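Local coordinates for protein glycine betaine/carnitine/choline ABC transporter (Staphylococcus aureus subsp. aureus Mu50, PDB 3O66) that probably captures glycine betaine, carnitine or choline as the extracellular substrate-binding component of an ABC importer, at residues I13-T18 with I23-L28; L31-T36 with I40-V45. All blocks are in the same frame, centred on the assembly; numbering follows the deposited sequence. Where two conformers were deposited one is given.

Overall arrangement
Successive contacts along one beta-alpha-beta unit illustrate how a helix connects two parallel neighbouring strands. Interaction 1 comes first along the chain and lays the early part of helix 19-35 against strand 12-16; interaction 2 follows, where the end of the same helix turns back into strand 43-48. Their centres lie about 12 Å apart on the same side of the chain's centre. The two strands are parallel neighbours in one mixed sheet, and the contacts meet there: Ala15 N lies 2.8 Å from Val45 O, a probable backbone hydrogen bond. Helix 19-35 thus packs on strand 12-16 and leads into strand 43-48, the outer edge of one of the two sheets of this probable solute-binding protein.

Interaction 1: I13-T18 with I23-L28; sequences ITALST and IISHML
The hydroxyl of Ser25 faces the strand at Thr14 and Ala15, but its hydrogen bond runs back along its own helix, to the carbonyl oxygen of Ser21 one turn earlier. Ser25 OG stands beside its backbone N and anti to the carbonyl carbon (chi1 -58°), a position from which a helical serine can reach that oxygen. The hydroxyl thus finds its hydrogen-bond partner within the helix even though it faces the strand. Thr14 O comes within 3.4 Å of Ser25 OG without a hydrogen bond between them, and the methyl CB of Ala15 sits 3.5 Å from the same OG. The small pair Ala15 and Ser25 lets the backbones draw close, their CA atoms 6.2 Å apart.

This is the first half of a beta-alpha-beta unit: the chain leaves strand 12-16, passes Thr18, which caps the start of helix 19-35 through a hydrogen bond from Ser21 N to its OG1, and returns over the sheet. Strand and helix segments run nearly antiparallel, at 161°, with their axes 8.3 Å apart.

Farther along the helix Ile13 takes over, its two branches dividing the work. CG2, anti to the backbone N, lies against the beta carbon of Ser25, with Ile13 CG2 and Ser25 CB 3.8 Å apart. The longer branch reaches onward to the next turn, where Ile13 CD1 rests 4.0 Å from Leu28 CB, the two side chains meeting at a slant. Ile13 CD1 also lies 3.7 Å from Ser25 O. Leu28 also touches Tyr110, while Ile23 packs on helix 250-261.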
loop_
_atom_site.group_PDB
_atom_site.type_symbol
_atom_site.label_atom_id
_atom_site.label_comp_id
_atom_site.label_asym_id
_atom_site.label_seq_id
_atom_site.Cartn_x
_atom_site.Cartn_y
_atom_site.Cartn_z
ATOM N N ILE A 13 14.686 10.444 -1.236
ATOM C CA ILE A 13 13.435 9.715 -1.272
ATOM C C ILE A 13 13.136 9.154 0.122
ATOM O O ILE A 13 13.907 8.319 0.669
ATOM C CB ILE A 13 13.511 8.519 -2.270
ATOM C CG1 ILE A 13 13.991 8.995 -3.652
ATOM C CG2 ILE A 13 12.171 7.752 -2.295
ATOM C CD1 ILE A 13 14.326 7.874 -4.664
ATOM N N THR A 14 12.001 9.547 0.682
ATOM C CA THR A 14 11.654 9.029 1.988
ATOM C C THR A 14 11.166 7.587 1.869
ATOM O O THR A 14 10.431 7.227 0.902
ATOM C CB THR A 14 10.541 9.820 2.663
ATOM O OG1 THR A 14 9.327 9.617 1.923
ATOM C CG2 THR A 14 10.877 11.275 2.738
ATOM N N ALA A 15 11.574 6.771 2.838
ATOM C CA ALA A 15 11.100 5.398 2.906
ATOM C C ALA A 15 10.751 5.025 4.329
ATOM O O ALA A 15 11.446 5.455 5.289
ATOM C CB ALA A 15 12.135 4.467 2.356
ATOM N N LEU A 16 9.678 4.237 4.470
ATOM C CA LEU A 16 9.247 3.696 5.747
ATOM C C LEU A 16 10.151 2.498 6.037
ATOM O O LEU A 16 10.910 2.068 5.162
ATOM C CB LEU A 16 7.761 3.228 5.682
ATOM C CG LEU A 16 6.701 4.275 5.306
ATOM C CD1 LEU A 16 5.343 3.606 5.120
ATOM C CD2 LEU A 16 6.626 5.414 6.355
ATOM N N SER A 17 10.069 1.947 7.243
ATOM C CA SER A 17 10.770 0.687 7.552
ATOM C C SER A 17 10.160 -0.585 6.936
ATOM O O SER A 17 10.701 -1.692 7.125
ATOM C CB SER A 17 10.990 0.517 9.082
ATOM O OG SER A 17 9.781 0.767 9.789
ATOM N N THR A 18 9.092 -0.442 6.162
ATOM C CA THR A 18 8.387 -1.591 5.575
ATOM C C THR A 18 9.120 -2.003 4.307
ATOM O O THR A 18 9.722 -1.153 3.643
ATOM C CB THR A 18 6.942 -1.238 5.195
ATOM O OG1 THR A 18 6.938 -0.228 4.161
ATOM C CG2 THR A 18 6.164 -0.731 6.415
ATOM N N ILE A 23 11.284 -1.341 -1.195
ATOM C CA ILE A 23 11.265 -1.836 -2.590
ATOM C C ILE A 23 10.976 -0.703 -3.596
ATOM O O ILE A 23 11.787 -0.448 -4.520
ATOM C CB ILE A 23 10.307 -3.049 -2.769
ATOM C CG1 ILE A 23 10.820 -4.260 -1.979
ATOM C CG2 ILE A 23 10.102 -3.444 -4.336
ATOM C CD1 ILE A 23 9.734 -5.346 -1.729
ATOM N N ILE A 24 9.850 -0.021 -3.417
ATOM C CA ILE A 24 9.454 1.050 -4.344
ATOM C C ILE A 24 10.383 2.273 -4.268
ATOM O O ILE A 24 10.656 2.902 -5.287
ATOM C CB ILE A 24 8.019 1.466 -4.102
ATOM C CG1 ILE A 24 7.099 0.246 -4.170
ATOM C CG2 ILE A 24 7.587 2.538 -5.113
ATOM C CD1 ILE A 24 5.726 0.521 -3.590
ATOM N N SER A 25 10.879 2.609 -3.078
ATOM C CA SER A 25 11.894 3.694 -2.977
ATOM C C SER A 25 13.190 3.372 -3.712
ATOM O O SER A 25 13.770 4.230 -4.394
ATOM C CB SER A 25 12.167 4.060 -1.518
ATOM O OG SER A 25 10.952 4.449 -0.916
ATOM N N HIS A 26 13.638 2.122 -3.610
ATOM C CA HIS A 26 14.845 1.740 -4.325
ATOM C C HIS A 26 14.577 1.657 -5.801
ATOM O O HIS A 26 15.489 1.891 -6.595
ATOM C CB HIS A 26 15.398 0.390 -3.829
ATOM C CG HIS A 26 16.237 0.524 -2.611
ATOM N ND1 HIS A 26 17.469 1.141 -2.621
ATOM C CD2 HIS A 26 16.004 0.166 -1.327
ATOM C CE1 HIS A 26 17.970 1.138 -1.398
ATOM N NE2 HIS A 26 17.100 0.551 -0.595
HETATM N N MSE A 27 13.334 1.340 -6.170
HETATM C CA MSE A 27 12.973 1.225 -7.572
HETATM C C MSE A 27 13.028 2.606 -8.216
HETATM O O MSE A 27 13.617 2.756 -9.294
HETATM C CB MSE A 27 11.597 0.564 -7.709
HETATM C CG MSE A 27 11.213 0.136 -9.079
HETATM SE SE MSE A 27 9.361 -0.547 -9.005
HETATM C CE MSE A 27 9.579 -2.206 -7.978
ATOM N N LEU A 28 12.510 3.623 -7.512
ATOM C CA LEU A 28 12.609 5.010 -8.000
ATOM C C LEU A 28 14.060 5.442 -8.077
ATOM O O LEU A 28 14.467 6.083 -9.046
ATOM C CB LEU A 28 11.828 5.987 -7.106
ATOM C CG LEU A 28 10.302 5.902 -7.214
ATOM C CD1 LEU A 28 9.671 6.747 -6.111
ATOM C CD2 LEU A 28 9.809 6.357 -8.586
#

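Interaction 2: L31-T36 with I40-V45; sequences LIEHDT and IKPTLV
Thr36 and Ile40 close the turn after helix 19-35 by hydrogen bonding. Ile40 N donates to Thr36 OG1 at 3.0 Å, a fairly straight bond (163°), and Thr36 OG1 in turn donates to Ile32 O at 2.8 Å. With chi1 at 69° the hydroxyl lies between its own N and carbonyl carbon, where it can relay the two bonds. Ile32 O also accepts from Thr36 N, the two donors arriving from opposite faces of its carbonyl plane. A weaker CA-H...O contact joins Glu33 CA to Ile40 O at 3.5 Å.

Apolar packing lies beside this polar relay. Ile32 CG2 meets two partners, Ile40 CG2 at 3.7 Å and Pro42 CG at 3.6 Å, which lie at an angle to each other and not on opposite sides. The aliphatic part of Glu33 continues the layer, its CG lying 3.8 Å from Pro42 CD, while its carboxylate forms a salt bridge with Arg29. Helix 236-242 packs on Ile32 as well.

The arrangement completes a beta-alpha-beta crossover, delivering the chain into edge strand 43-48 of a sheet whose order, 2-1-3-5-4, is that of type II periplasmic binding proteins.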
loop_
_atom_site.group_PDB
_atom_site.type_symbol
_atom_site.label_atom_id
_atom_site.label_comp_id
_atom_site.label_asym_id
_atom_site.label_seq_id
_atom_site.Cartn_x
_atom_site.Cartn_y
_atom_site.Cartn_z
ATOM N N LEU A 31 15.649 3.736 -11.052
ATOM C CA LEU A 31 15.062 4.148 -12.309
ATOM C C LEU A 31 15.548 5.553 -12.653
ATOM O O LEU A 31 15.850 5.827 -13.809
ATOM C CB LEU A 31 13.534 4.098 -12.215
ATOM C CG LEU A 31 12.755 4.372 -13.486
ATOM C CD1 LEU A 31 13.156 3.453 -14.634
ATOM C CD2 LEU A 31 11.253 4.251 -13.166
ATOM N N ILE A 32 15.649 6.430 -11.653
ATOM C CA ILE A 32 16.197 7.781 -11.869
ATOM C C ILE A 32 17.661 7.699 -12.297
ATOM O O ILE A 32 18.071 8.359 -13.263
ATOM C CB ILE A 32 16.009 8.676 -10.637
ATOM C CG1 ILE A 32 14.500 8.970 -10.461
ATOM C CG2 ILE A 32 16.854 9.955 -10.744
ATOM C CD1 ILE A 32 14.137 9.427 -9.052
ATOM N N GLU A 33 18.453 6.876 -11.607
ATOM C CA GLU A 33 19.835 6.667 -12.064
ATOM C C GLU A 33 19.855 6.232 -13.525
ATOM O O GLU A 33 20.691 6.713 -14.322
ATOM C CB GLU A 33 20.580 5.654 -11.198
ATOM C CG GLU A 33 20.884 6.177 -9.809
ATOM C CD GLU A 33 21.620 5.168 -8.926
ATOM O OE1 GLU A 33 22.465 4.412 -9.456
ATOM O OE2 GLU A 33 21.351 5.155 -7.694
ATOM N N HIS A 34 18.983 5.290 -13.862
ATOM C CA HIS A 34 18.938 4.734 -15.221
ATOM C C HIS A 34 18.565 5.804 -16.253
ATOM O O HIS A 34 19.304 6.016 -17.225
ATOM C CB HIS A 34 17.983 3.527 -15.306
ATOM C CG HIS A 34 17.800 2.993 -16.705
ATOM N ND1 HIS A 34 18.713 2.152 -17.313
ATOM C CD2 HIS A 34 16.816 3.196 -17.612
ATOM C CE1 HIS A 34 18.288 1.849 -18.531
ATOM N NE2 HIS A 34 17.140 2.474 -18.737
ATOM N N ASP A 35 17.435 6.480 -16.040
ATOM C CA ASP A 35 16.972 7.469 -17.013
ATOM C C ASP A 35 17.911 8.666 -17.184
ATOM O O ASP A 35 17.960 9.252 -18.272
ATOM C CB ASP A 35 15.576 7.974 -16.663
ATOM C CG ASP A 35 14.492 6.992 -17.009
ATOM O OD1 ASP A 35 14.778 5.880 -17.500
ATOM O OD2 ASP A 35 13.326 7.344 -16.797
ATOM N N THR A 36 18.642 9.023 -16.125
ATOM C CA THR A 36 19.541 10.193 -16.165
ATOM C C THR A 36 20.984 9.803 -16.448
ATOM O O THR A 36 21.871 10.629 -16.369
ATOM C CB THR A 36 19.480 11.034 -14.858
ATOM O OG1 THR A 36 20.062 10.288 -13.774
ATOM C CG2 THR A 36 18.016 11.396 -14.511
ATOM N N ILE A 40 21.759 11.973 -11.996
ATOM C CA ILE A 40 21.119 12.086 -10.698
ATOM C C ILE A 40 21.195 10.729 -9.988
ATOM O O ILE A 40 20.741 9.718 -10.523
ATOM C CB ILE A 40 19.660 12.587 -10.836
ATOM C CG1 ILE A 40 19.657 13.947 -11.571
ATOM C CG2 ILE A 40 18.969 12.654 -9.447
ATOM C CD1 ILE A 40 18.270 14.527 -11.863
ATOM N N LYS A 41 21.763 10.740 -8.783
ATOM C CA LYS A 41 21.934 9.545 -7.963
ATOM C C LYS A 41 21.185 9.774 -6.661
ATOM O O LYS A 41 21.737 10.319 -5.688
ATOM C CB LYS A 41 23.422 9.264 -7.690
ATOM C CG LYS A 41 24.198 8.754 -8.890
ATOM C CD LYS A 41 25.676 8.539 -8.562
ATOM C CE LYS A 41 26.509 8.281 -9.824
ATOM N NZ LYS A 41 27.218 9.506 -10.352
ATOM N N PRO A 42 19.913 9.374 -6.626
ATOM C CA PRO A 42 19.135 9.696 -5.427
ATOM C C PRO A 42 19.594 8.876 -4.217
ATOM O O PRO A 42 20.170 7.788 -4.384
ATOM C CB PRO A 42 17.718 9.269 -5.820
ATOM C CG PRO A 42 17.726 9.298 -7.330
ATOM C CD PRO A 42 19.074 8.742 -7.661
ATOM N N THR A 43 19.353 9.391 -3.014
ATOM C CA THR A 43 19.575 8.606 -1.801
ATOM C C THR A 43 18.275 8.508 -1.021
ATOM O O THR A 43 17.355 9.269 -1.265
ATOM C CB THR A 43 20.708 9.188 -0.920
ATOM O OG1 THR A 43 20.317 10.476 -0.445
ATOM C CG2 THR A 43 22.000 9.310 -1.743
ATOM N N LEU A 44 18.204 7.570 -0.084
ATOM C CA LEU A 44 16.988 7.371 0.665
ATOM C C LEU A 44 17.101 7.994 2.043
ATOM O O LEU A 44 18.180 8.010 2.634
ATOM C CB LEU A 44 16.660 5.879 0.816
ATOM C CG LEU A 44 15.854 5.136 -0.249
ATOM C CD1 LEU A 44 16.359 5.349 -1.686
ATOM C CD2 LEU A 44 15.804 3.645 0.109
ATOM N N VAL A 45 15.977 8.525 2.512
ATOM C CA VAL A 45 15.803 8.892 3.919
ATOM C C VAL A 45 14.952 7.760 4.475
ATOM O O VAL A 45 13.717 7.768 4.391
ATOM C CB VAL A 45 15.146 10.274 4.083
ATOM C CG1 VAL A 45 14.940 10.602 5.561
ATOM C CG2 VAL A 45 16.025 11.371 3.422
#